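Local coordinates for stage II sporulation protein E (SpoIIE) (Moorella thermoacetica, PDB 3ZT9) that probably hydrolyses phosphoserine or phosphothreonine as a manganese-dependent PP2C-type phosphatase that takes part in stressosome signalling, at residues C19-L24 with D186-V191; A47-I52 with R74-T79; V66-L71 with A84-V89. All coordinates share one frame; numbering follows the deposited sequence.

Contact 1: residues C19-L24 with D186-V191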
ATOM      1  N   CYS A  19      -2.059 -15.243  -4.666  1.00 16.87           N
ATOM      2  CA  CYS A  19      -1.879 -13.851  -5.068  1.00 18.45           C
ATOM      3  C   CYS A  19      -0.503 -13.342  -4.691  1.00 20.32           C
ATOM      4  O   CYS A  19      -0.116 -13.375  -3.534  1.00 14.98           O
ATOM      5  CB  CYS A  19      -2.968 -12.966  -4.435  1.00 17.46           C
ATOM      6  SG  CYS A  19      -2.844 -11.203  -4.813  1.00 18.31           S
ATOM      7  N   GLY A  20       0.237 -12.842  -5.679  1.00 16.09           N
ATOM      8  CA  GLY A  20       1.580 -12.344  -5.418  1.00 14.34           C
ATOM      9  C   GLY A  20       1.695 -10.971  -4.793  1.00 15.33           C
ATOM     10  O   GLY A  20       2.797 -10.509  -4.543  1.00 19.36           O
ATOM     11  N   ASP A  21       0.568 -10.307  -4.530  1.00 13.79           N
ATOM     12  CA  ASP A  21       0.555  -9.052  -3.796  1.00 12.21           C
ATOM     13  C   ASP A  21       0.068  -9.301  -2.353  1.00 17.10           C
ATOM     14  O   ASP A  21      -0.560 -10.310  -2.065  1.00 18.60           O
ATOM     15  CB  ASP A  21      -0.417  -8.021  -4.429  1.00 14.61           C
ATOM     16  CG  ASP A  21      -0.038  -7.569  -5.830  1.00 21.10           C
ATOM     17  OD1 ASP A  21       1.097  -7.795  -6.287  1.00 14.99           O
ATOM     18  OD2 ASP A  21      -0.918  -6.924  -6.456  1.00 21.06           O
ATOM     19  N   ALA A  22       0.341  -8.366  -1.447  1.00 14.71           N
ATOM     20  CA  ALA A  22      -0.146  -8.470  -0.083  1.00 18.39           C
ATOM     21  C   ALA A  22      -0.546  -7.109   0.478  1.00 14.61           C
ATOM     22  O   ALA A  22       0.043  -6.102   0.119  1.00 15.95           O
ATOM     23  CB  ALA A  22       0.917  -9.103   0.816  1.00 20.29           C
ATOM     24  N   CYS A  23      -1.521  -7.112   1.392  1.00 16.43           N
ATOM     25  CA  CYS A  23      -2.008  -5.904   2.081  1.00 12.26           C
ATOM     26  C   CYS A  23      -1.873  -6.033   3.608  1.00 21.56           C
ATOM     27  O   CYS A  23      -2.005  -7.125   4.165  1.00 18.56           O
ATOM     28  CB  CYS A  23      -3.502  -5.678   1.740  1.00 14.19           C
ATOM     29  SG  CYS A  23      -3.733  -5.276   0.005  1.00 20.93           S
ATOM     30  N   LEU A  24      -1.632  -4.902   4.277  1.00 18.80           N
ATOM     31  CA  LEU A  24      -1.624  -4.828   5.739  1.00 23.47           C
ATOM     32  C   LEU A  24      -2.403  -3.589   6.161  1.00 18.65           C
ATOM     33  O   LEU A  24      -2.229  -2.516   5.589  1.00 14.34           O
ATOM     34  CB  LEU A  24      -0.196  -4.666   6.256  1.00 29.47           C
ATOM     35  CG  LEU A  24      -0.056  -4.432   7.766  1.00 41.45           C
ATOM     36  CD1 LEU A  24      -0.405  -5.683   8.532  1.00 36.65           C
ATOM     37  CD2 LEU A  24       1.358  -4.002   8.091  1.00 48.10           C
ATOM     38  N   ASP A 186      -1.421  -9.773 -10.619  1.00 15.64           N
ATOM     39  CA  ASP A 186      -2.061  -9.682  -9.303  1.00 14.45           C
ATOM     40  C   ASP A 186      -2.559  -8.275  -9.052  1.00 17.34           C
ATOM     41  O   ASP A 186      -1.968  -7.322  -9.546  1.00 15.90           O
ATOM     42  CB  ASP A 186      -1.045 -10.035  -8.239  1.00 17.48           C
ATOM     43  CG  ASP A 186      -0.486 -11.437  -8.430  1.00 15.05           C
ATOM     44  OD1 ASP A 186      -1.266 -12.375  -8.376  1.00 16.59           O
ATOM     45  OD2 ASP A 186       0.712 -11.581  -8.622  1.00 20.04           O
ATOM     46  N   VAL A 187      -3.618  -8.141  -8.261  1.00 14.05           N
ATOM     47  CA  VAL A 187      -4.193  -6.820  -7.963  1.00 14.26           C
ATOM     48  C   VAL A 187      -4.311  -6.686  -6.454  1.00 16.55           C
ATOM     49  O   VAL A 187      -4.697  -7.637  -5.766  1.00 15.06           O
ATOM     50  CB  VAL A 187      -5.562  -6.647  -8.643  1.00 18.47           C
ATOM     51  CG1 VAL A 187      -6.306  -5.413  -8.108  1.00 17.26           C
ATOM     52  CG2 VAL A 187      -5.394  -6.584 -10.197  1.00 20.90           C
ATOM     53  N   ALA A 188      -3.994  -5.507  -5.917  1.00 12.56           N
ATOM     54  CA  ALA A 188      -4.200  -5.256  -4.508  1.00 15.01           C
ATOM     55  C   ALA A 188      -4.600  -3.792  -4.351  1.00 13.86           C
ATOM     56  O   ALA A 188      -3.993  -2.917  -4.961  1.00 12.09           O
ATOM     57  CB  ALA A 188      -2.906  -5.516  -3.714  1.00 16.91           C
ATOM     58  N   VAL A 189      -5.593  -3.524  -3.517  1.00 11.42           N
ATOM     59  CA  VAL A 189      -6.067  -2.160  -3.327  1.00 12.14           C
ATOM     60  C   VAL A 189      -6.484  -1.971  -1.897  1.00 15.04           C
ATOM     61  O   VAL A 189      -7.184  -2.834  -1.364  1.00 14.52           O
ATOM     62  CB  VAL A 189      -7.360  -1.879  -4.141  1.00 20.71           C
ATOM     63  CG1 VAL A 189      -7.670  -0.348  -4.099  1.00 16.12           C
ATOM     64  CG2 VAL A 189      -7.231  -2.371  -5.564  1.00 28.26           C
ATOM     65  N   ILE A 190      -6.128  -0.816  -1.310  1.00 11.45           N
ATOM     66  CA  ILE A 190      -6.660  -0.405   0.001  1.00 10.71           C
ATOM     67  C   ILE A 190      -7.290   0.979  -0.143  1.00 13.67           C
ATOM     68  O   ILE A 190      -6.728   1.833  -0.819  1.00 12.50           O
ATOM     69  CB  ILE A 190      -5.519  -0.281   1.044  1.00 13.49           C
ATOM     70  CG1 ILE A 190      -4.912  -1.669   1.291  1.00 13.35           C
ATOM     71  CG2 ILE A 190      -6.050   0.273   2.343  1.00 15.43           C
ATOM     72  CD1 ILE A 190      -3.687  -1.604   2.261  1.00 15.48           C
ATOM     73  N   VAL A 191      -8.466   1.205   0.444  1.00 11.42           N
ATOM     74  CA  VAL A 191      -8.996   2.563   0.579  1.00 14.58           C
ATOM     75  C   VAL A 191      -9.286   2.758   2.062  1.00 16.03           C
ATOM     76  O   VAL A 191      -9.851   1.865   2.658  1.00 16.03           O
ATOM     77  CB  VAL A 191     -10.304   2.718  -0.207  1.00 19.39           C
ATOM     78  CG1 VAL A 191     -11.016   4.019   0.194  1.00 17.99           C
ATOM     79  CG2 VAL A 191     -10.020   2.665  -1.759  1.00 18.41           C
TER
HETATM   80  O   HOH W   1       0.709  -6.857  -8.963  1.00 15.15           O
HETATM   81  O   HOH W   2       2.427  -9.786  -7.628  1.00 18.59           O
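Strands 21-24 and 187-191 belong to different sheets and run nearly parallel, at 15° with their axes 6.7 Å apart, and D21 and C23 point at A188 and I190. No backbone bond joins them; each pairs within its own sheet. At the apolar end, C23 SG sits over A188 CB at 3.8 Å and then meets I190 CG1. I190 CD1 continues to the carbonyl O of L24. D21 brings its CB to 3.6 Å from A188 CB, while its carboxylate lies over the CB of D186. With CG beside the backbone N (chi1 -59°), D186 brings its own carboxylate to G20, where G20 N donates to D186 OD1 over 3.1 Å, nearly straight but from above the carboxylate plane. That oxygen also accepts from R13 N, and D21 OD2 bonds S149 OG. The two carboxylates are turned 69° to each other, and a water donates to D21 OD1 and D186 OD2, 2.7 Å from each. D21 touches the manganese ligand D38, and its side chain is about 4 Å from a manganese ion. Face-to-face strands with acidic residues and metals at one end are characteristic of the PP2C beta-sandwich and its active site.

Contact 2: residues A47-I52 with R74-T79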
ATOM      1  N   ALA A  47       4.159 -14.384  -3.885  1.00 16.91           N
ATOM      2  CA  ALA A  47       3.317 -14.241  -2.716  1.00 16.53           C
ATOM      3  C   ALA A  47       4.178 -14.354  -1.442  1.00 16.85           C
ATOM      4  O   ALA A  47       4.000 -13.603  -0.474  1.00 16.04           O
ATOM      5  CB  ALA A  47       2.220 -15.344  -2.729  1.00 16.37           C
ATOM      6  N   ARG A  48       5.098 -15.314  -1.431  1.00 14.44           N
ATOM      7  CA  ARG A  48       5.997 -15.488  -0.283  1.00 18.06           C
ATOM      8  C   ARG A  48       6.726 -14.178   0.003  1.00 18.29           C
ATOM      9  O   ARG A  48       6.848 -13.739   1.153  1.00 16.83           O
ATOM     10  CB  ARG A  48       7.045 -16.561  -0.583  1.00 20.36           C
ATOM     11  CG  ARG A  48       8.297 -16.514   0.337  1.00 17.27           C
ATOM     12  CD  ARG A  48       9.154 -17.788   0.125  1.00 19.97           C
ATOM     13  NE  ARG A  48      10.511 -17.689   0.705  1.00 23.47           N
ATOM     14  CZ  ARG A  48      10.782 -17.707   2.016  1.00 29.78           C
ATOM     15  NH1 ARG A  48       9.797 -17.808   2.911  1.00 23.84           N
ATOM     16  NH2 ARG A  48      12.044 -17.596   2.443  1.00 30.72           N
ATOM     17  N   ALA A  49       7.194 -13.532  -1.050  1.00 14.68           N
ATOM     18  CA  ALA A  49       7.977 -12.303  -0.829  1.00 17.85           C
ATOM     19  C   ALA A  49       7.094 -11.164  -0.353  1.00 21.60           C
ATOM     20  O   ALA A  49       7.474 -10.428   0.571  1.00 20.75           O
ATOM     21  CB  ALA A  49       8.751 -11.889  -2.091  1.00 18.66           C
ATOM     22  N   ALA A  50       5.921 -11.016  -0.957  1.00 15.86           N
ATOM     23  CA  ALA A  50       5.011  -9.919  -0.576  1.00 16.09           C
ATOM     24  C   ALA A  50       4.597 -10.106   0.880  1.00 18.90           C
ATOM     25  O   ALA A  50       4.546  -9.143   1.637  1.00 15.62           O
ATOM     26  CB  ALA A  50       3.799  -9.860  -1.468  1.00 19.00           C
ATOM     27  N   GLU A  51       4.341 -11.349   1.277  1.00 17.45           N
ATOM     28  CA  GLU A  51       3.933 -11.630   2.656  1.00 14.64           C
ATOM     29  C   GLU A  51       5.098 -11.458   3.646  1.00 15.29           C
ATOM     30  O   GLU A  51       4.910 -10.964   4.758  1.00 16.59           O
ATOM     31  CB  GLU A  51       3.278 -13.020   2.765  1.00 16.42           C
ATOM     32  CG  GLU A  51       1.961 -13.100   1.946  1.00 18.61           C
ATOM     33  CD  GLU A  51       0.815 -12.248   2.534  1.00 26.12           C
ATOM     34  OE1 GLU A  51       0.876 -11.810   3.692  1.00 21.24           O
ATOM     35  OE2 GLU A  51      -0.178 -12.027   1.828  1.00 23.23           O
ATOM     36  N   ILE A  52       6.310 -11.836   3.263  1.00 18.50           N
ATOM     37  CA  ILE A  52       7.473 -11.517   4.095  1.00 17.18           C
ATOM     38  C   ILE A  52       7.601  -9.998   4.318  1.00 18.20           C
ATOM     39  O   ILE A  52       7.882  -9.529   5.452  1.00 19.96           O
ATOM     40  CB  ILE A  52       8.774 -12.028   3.462  1.00 16.50           C
ATOM     41  CG1 ILE A  52       8.851 -13.569   3.613  1.00 23.84           C
ATOM     42  CG2 ILE A  52       9.984 -11.418   4.179  1.00 20.18           C
ATOM     43  CD1 ILE A  52       9.946 -14.168   2.857  1.00 17.94           C
ATOM     44  N   ARG A  74      16.324  -6.387   4.292  1.00 23.08           N
ATOM     45  CA  ARG A  74      17.150  -7.467   4.857  1.00 25.70           C
ATOM     46  C   ARG A  74      16.400  -8.812   4.858  1.00 29.76           C
ATOM     47  O   ARG A  74      16.968  -9.853   4.541  1.00 26.69           O
ATOM     48  CB  ARG A  74      17.606  -7.113   6.279  1.00 38.94           C
ATOM     49  CG  ARG A  74      18.381  -8.216   6.981  1.00 69.10           C
ATOM     50  CD  ARG A  74      18.808  -7.799   8.394  1.00 90.63           C
ATOM     51  NE  ARG A  74      17.772  -8.034   9.401  1.00104.65           N
ATOM     52  CZ  ARG A  74      17.831  -7.586  10.653  1.00115.87           C
ATOM     53  NH1 ARG A  74      18.870  -6.866  11.059  1.00117.52           N
ATOM     54  NH2 ARG A  74      16.844  -7.851  11.499  1.00121.99           N
ATOM     55  N   GLU A  75      15.123  -8.809   5.223  1.00 22.73           N
ATOM     56  CA  GLU A  75      14.380 -10.071   5.292  1.00 26.73           C
ATOM     57  C   GLU A  75      14.082 -10.634   3.894  1.00 29.89           C
ATOM     58  O   GLU A  75      13.802 -11.824   3.751  1.00 27.93           O
ATOM     59  CB  GLU A  75      13.065  -9.884   6.053  1.00 26.74           C
ATOM     60  CG  GLU A  75      13.227  -9.513   7.491  1.00 31.86           C
ATOM     61  CD  GLU A  75      13.700 -10.662   8.337  1.00 59.72           C
ATOM     62  OE1 GLU A  75      13.929 -11.753   7.783  1.00 60.17           O
ATOM     63  OE2 GLU A  75      13.838 -10.474   9.560  1.00 77.30           O
ATOM     64  N   LEU A  76      14.117  -9.773   2.873  1.00 21.57           N
ATOM     65  CA  LEU A  76      13.828 -10.190   1.498  1.00 20.15           C
ATOM     66  C   LEU A  76      15.066 -10.629   0.690  1.00 28.87           C
ATOM     67  O   LEU A  76      14.940 -11.110  -0.425  1.00 22.75           O
ATOM     68  CB  LEU A  76      13.074  -9.082   0.732  1.00 19.04           C
ATOM     69  CG  LEU A  76      11.629  -8.936   1.183  1.00 18.81           C
ATOM     70  CD1 LEU A  76      11.046  -7.605   0.646  1.00 20.66           C
ATOM     71  CD2 LEU A  76      10.805 -10.092   0.709  1.00 21.89           C
ATOM     72  N   ARG A  77      16.261 -10.496   1.244  1.00 30.64           N
ATOM     73  CA  ARG A  77      17.437 -10.985   0.534  1.00 32.16           C
ATOM     74  C   ARG A  77      17.241 -12.473   0.266  1.00 41.27           C
ATOM     75  O   ARG A  77      16.804 -13.209   1.154  1.00 29.12           O
ATOM     76  CB  ARG A  77      18.702 -10.734   1.348  1.00 51.40           C
ATOM     77  CG  ARG A  77      19.077  -9.270   1.445  1.00 88.01           C
ATOM     78  CD  ARG A  77      20.399  -9.102   2.155  1.00113.67           C
ATOM     79  NE  ARG A  77      20.939  -7.754   2.017  1.00121.87           N
ATOM     80  CZ  ARG A  77      21.309  -7.198   0.865  1.00124.92           C
ATOM     81  NH1 ARG A  77      21.185  -7.856  -0.282  1.00127.94           N
ATOM     82  NH2 ARG A  77      21.793  -5.964   0.859  1.00121.95           N
ATOM     83  N   GLY A  78      17.537 -12.894  -0.964  1.00 29.02           N
ATOM     84  CA  GLY A  78      17.441 -14.290  -1.351  1.00 31.24           C
ATOM     85  C   GLY A  78      16.050 -14.759  -1.761  1.00 34.57           C
ATOM     86  O   GLY A  78      15.870 -15.930  -2.053  1.00 29.31           O
ATOM     87  N   THR A  79      15.063 -13.869  -1.780  1.00 25.93           N
ATOM     88  CA  THR A  79      13.702 -14.229  -2.198  1.00 25.86           C
ATOM     89  C   THR A  79      13.435 -13.603  -3.569  1.00 30.11           C
ATOM     90  O   THR A  79      14.356 -13.069  -4.174  1.00 26.10           O
ATOM     91  CB  THR A  79      12.654 -13.671  -1.202  1.00 24.66           C
ATOM     92  OG1 THR A  79      12.550 -12.245  -1.364  1.00 20.97           O
ATOM     93  CG2 THR A  79      13.015 -13.996   0.231  1.00 32.34           C
TER
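This is an apolar contact between two helices near the surface of the domain: A49 and I52 of helix 43-60 meet L76, at the end of helix 65-76, and T79 in the turn that follows. L76 works through one branch: its CD2 lies 3.4 Å from A49 O, 3.9 Å from A49 CB and 3.8 Å from I52 CG2, so one methyl meets residues a helical turn apart. The I52 and L76 side chains slide past each other in opposite directions, with I52 CG2 against L76 CD2 and also near E75 CB; I52 CD1 points tip to tip at T79 CG2, 4.0 Å away. That same CD1 lies over one face of the R48 guanidinium, offset toward its rim. The T79 side chain is fixed by its turn: at chi1 73° OG1 reaches back to L76 O, donating over 2.8 Å, and it accepts from G81 N. L76 O also takes T79 N, closing the type II turn 76-79. A49 CB packs against OG1. No hydrogen bond crosses, which implies that shape and methyl packing hold the end of helix 65-76 and its turn against the flank of helix 43-60, while polar bonds inside the turn place T79.

Contact 3: residues V66-L71 with A84-V89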
ATOM      1  N   VAL A  66      12.280   4.585   7.938  1.00 21.92           N
ATOM      2  CA  VAL A  66      13.608   4.225   7.462  1.00 22.72           C
ATOM      3  C   VAL A  66      13.973   2.838   7.946  1.00 23.89           C
ATOM      4  O   VAL A  66      14.376   1.967   7.163  1.00 24.38           O
ATOM      5  CB  VAL A  66      14.669   5.254   7.914  1.00 33.16           C
ATOM      6  CG1 VAL A  66      16.085   4.685   7.735  1.00 40.45           C
ATOM      7  CG2 VAL A  66      14.468   6.583   7.141  1.00 26.39           C
ATOM      8  N   ASN A  67      13.831   2.635   9.248  1.00 23.84           N
ATOM      9  CA  ASN A  67      14.084   1.319   9.823  1.00 27.26           C
ATOM     10  C   ASN A  67      13.167   0.256   9.218  1.00 23.06           C
ATOM     11  O   ASN A  67      13.616  -0.844   8.881  1.00 21.17           O
ATOM     12  CB  ASN A  67      13.902   1.339  11.331  1.00 27.32           C
ATOM     13  CG  ASN A  67      14.458   0.093  11.987  1.00 39.30           C
ATOM     14  OD1 ASN A  67      15.670  -0.143  11.971  1.00 40.58           O
ATOM     15  ND2 ASN A  67      13.582  -0.718  12.556  1.00 41.92           N
ATOM     16  N   ILE A  68      11.890   0.581   9.067  1.00 24.52           N
ATOM     17  CA  ILE A  68      10.926  -0.394   8.554  1.00 23.95           C
ATOM     18  C   ILE A  68      11.338  -0.919   7.177  1.00 23.21           C
ATOM     19  O   ILE A  68      11.369  -2.127   6.946  1.00 22.30           O
ATOM     20  CB  ILE A  68       9.517   0.176   8.485  1.00 19.72           C
ATOM     21  CG1 ILE A  68       8.917   0.311   9.888  1.00 25.72           C
ATOM     22  CG2 ILE A  68       8.606  -0.730   7.617  1.00 19.07           C
ATOM     23  CD1 ILE A  68       7.742   1.304   9.943  1.00 23.73           C
ATOM     24  N   PHE A  69      11.717  -0.019   6.280  1.00 20.18           N
ATOM     25  CA  PHE A  69      12.048  -0.418   4.916  1.00 21.37           C
ATOM     26  C   PHE A  69      13.397  -1.098   4.856  1.00 20.01           C
ATOM     27  O   PHE A  69      13.575  -2.022   4.081  1.00 22.58           O
ATOM     28  CB  PHE A  69      11.984   0.812   3.975  1.00 20.24           C
ATOM     29  CG  PHE A  69      10.606   1.075   3.446  1.00 18.48           C
ATOM     30  CD1 PHE A  69      10.174   0.456   2.287  1.00 23.07           C
ATOM     31  CD2 PHE A  69       9.739   1.873   4.138  1.00 21.44           C
ATOM     32  CE1 PHE A  69       8.875   0.655   1.800  1.00 26.15           C
ATOM     33  CE2 PHE A  69       8.447   2.107   3.662  1.00 19.74           C
ATOM     34  CZ  PHE A  69       8.016   1.498   2.485  1.00 19.97           C
ATOM     35  N   GLN A  70      14.330  -0.672   5.708  1.00 23.05           N
ATOM     36  CA  GLN A  70      15.665  -1.278   5.769  1.00 22.84           C
ATOM     37  C   GLN A  70      15.577  -2.721   6.280  1.00 24.05           C
ATOM     38  O   GLN A  70      16.195  -3.603   5.722  1.00 25.78           O
ATOM     39  CB  GLN A  70      16.641  -0.431   6.619  1.00 26.58           C
ATOM     40  CG  GLN A  70      17.105   0.848   5.913  1.00 36.45           C
ATOM     41  CD  GLN A  70      17.998   1.719   6.780  1.00 47.02           C
ATOM     42  OE1 GLN A  70      18.227   1.426   7.957  1.00 44.69           O
ATOM     43  NE2 GLN A  70      18.513   2.794   6.199  1.00 45.46           N
ATOM     44  N   LEU A  71      14.773  -2.983   7.307  1.00 20.52           N
ATOM     45  CA  LEU A  71      14.577  -4.363   7.739  1.00 24.28           C
ATOM     46  C   LEU A  71      13.847  -5.200   6.665  1.00 28.63           C
ATOM     47  O   LEU A  71      14.178  -6.366   6.472  1.00 26.78           O
ATOM     48  CB  LEU A  71      13.850  -4.464   9.086  1.00 30.61           C
ATOM     49  CG  LEU A  71      13.610  -5.915   9.574  1.00 64.21           C
ATOM     50  CD1 LEU A  71      12.802  -6.697   8.579  1.00 73.64           C
ATOM     51  CD2 LEU A  71      14.878  -6.713   9.843  1.00 67.16           C
ATOM     52  N   ALA A  84       7.082  -2.094  -2.301  1.00 14.79           N
ATOM     53  CA  ALA A  84       6.097  -1.906  -1.208  1.00 12.17           C
ATOM     54  C   ALA A  84       5.903  -0.436  -0.880  1.00 13.51           C
ATOM     55  O   ALA A  84       6.795   0.383  -1.076  1.00 15.30           O
ATOM     56  CB  ALA A  84       6.592  -2.632   0.058  1.00 13.09           C
ATOM     57  N   ALA A  85       4.721  -0.119  -0.385  1.00 13.83           N
ATOM     58  CA  ALA A  85       4.395   1.231   0.063  1.00 14.99           C
ATOM     59  C   ALA A  85       3.882   1.094   1.479  1.00 14.58           C
ATOM     60  O   ALA A  85       3.209   0.117   1.786  1.00 12.99           O
ATOM     61  CB  ALA A  85       3.300   1.796  -0.812  1.00 16.86           C
ATOM     62  N   LEU A  86       4.138   2.097   2.317  1.00 11.80           N
ATOM     63  CA  LEU A  86       3.545   2.152   3.630  1.00 14.70           C
ATOM     64  C   LEU A  86       3.144   3.598   3.902  1.00 16.59           C
ATOM     65  O   LEU A  86       3.909   4.545   3.614  1.00 15.51           O
ATOM     66  CB  LEU A  86       4.584   1.715   4.656  1.00 13.17           C
ATOM     67  CG  LEU A  86       4.195   1.906   6.118  1.00 20.52           C
ATOM     68  CD1 LEU A  86       3.038   1.031   6.422  1.00 25.87           C
ATOM     69  CD2 LEU A  86       5.405   1.530   7.001  1.00 28.97           C
ATOM     70  N   CYS A  87       1.945   3.752   4.433  1.00 12.94           N
ATOM     71  CA  CYS A  87       1.443   5.051   4.909  0.76 13.80           C
ATOM     72  C   CYS A  87       1.224   4.917   6.392  1.00 13.27           C
ATOM     73  O   CYS A  87       0.618   3.950   6.851  1.00 16.27           O
ATOM     74  CB  CYS A  87       0.076   5.401   4.308  0.76 16.17           C
ATOM     75  SG  CYS A  87       0.047   5.817   2.573  0.76 17.40           S
ATOM     76  N   ARG A  88       1.675   5.898   7.148  1.00 12.91           N
ATOM     77  CA  ARG A  88       1.488   5.863   8.597  1.00 13.93           C
ATOM     78  C   ARG A  88       0.624   7.075   8.898  1.00 17.36           C
ATOM     79  O   ARG A  88       1.035   8.191   8.634  1.00 16.56           O
ATOM     80  CB  ARG A  88       2.831   5.965   9.335  1.00 16.21           C
ATOM     81  CG  ARG A  88       2.716   6.073  10.885  1.00 18.63           C
ATOM     82  CD  ARG A  88       4.155   6.203  11.507  1.00 21.60           C
ATOM     83  NE  ARG A  88       4.188   6.090  12.969  1.00 29.29           N
ATOM     84  CZ  ARG A  88       3.863   7.070  13.799  1.00 34.36           C
ATOM     85  NH1 ARG A  88       3.457   8.244  13.323  1.00 26.46           N
ATOM     86  NH2 ARG A  88       3.933   6.881  15.108  1.00 43.65           N
ATOM     87  N   VAL A  89      -0.583   6.842   9.381  1.00 15.28           N
ATOM     88  CA  VAL A  89      -1.538   7.939   9.610  1.00 15.17           C
ATOM     89  C   VAL A  89      -1.779   8.130  11.087  1.00 14.81           C
ATOM     90  O   VAL A  89      -2.400   7.291  11.744  1.00 15.89           O
ATOM     91  CB  VAL A  89      -2.875   7.614   8.939  1.00 18.31           C
ATOM     92  CG1 VAL A  89      -3.787   8.833   8.967  1.00 22.71           C
ATOM     93  CG2 VAL A  89      -2.598   7.124   7.501  1.00 16.27           C
TER
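F69 and I68 pack helix 65-76 against A84 and L86 of strand 82-90, a helix-on-sheet layer of the PP2C alpha-beta sandwich. The helix segment runs roughly antiparallel to the strand (156°), with the axes 10.6 Å apart, so side chains bridge the space. F69 does most of this. Its CB leaves the helix alongside the strand rather than straight at it, and a chi1 of -86° then swings CG and the ring toward the sheet. Past CG, the two sides of the ring part company. On one, CE1 comes to 3.6 Å from A84 O, with A84 CB farther off at 4.4 Å. On the other, CE2 rests against L86 CB at 4.0 Å. CZ, the tip, lies between them and faces the backbone, 3.9 Å from L86 N. A84 O and L86 N both lie in the ring plane, so the phenyl meets the strand edge-on, its CE1 and CZ edge directed at the peptide backbone. A99 and V101 of the neighbouring strand 95-101 and the loop residues Y128 and L132 touch F69, burying it in the layer between helix and sheet. The second link is I68, whose side chain crosses that of L86 at about a right angle. There L86 CD2 rests against two methyls of one isoleucine: I68 CD1 at 3.8 Å and I68 CG2 at 4.0 Å.

Overall arrangement
Contact 1 joins the two five-stranded antiparallel sheets of the sandwich, 21-28 outermost in one and 187-192 inner in the other. Contacts 2 and 3 lie on the side of helices 43-60 and 65-76 and share the latter: its earlier turns meet strand 82-90 in contact 3, its end helix 43-60 in contact 2. The centres are 15 to 16 Å apart. Contacts 1 and 2 touch directly, with G20 O and A22 CB packing on A50, whereas contacts 1 and 3 share a sheet. Contacts 2 and 3 alternate their segments inside the long loop closed by contact 1. Together they join the two sheets and cover one with two helices, with manganese sites near contacts 1 and 2.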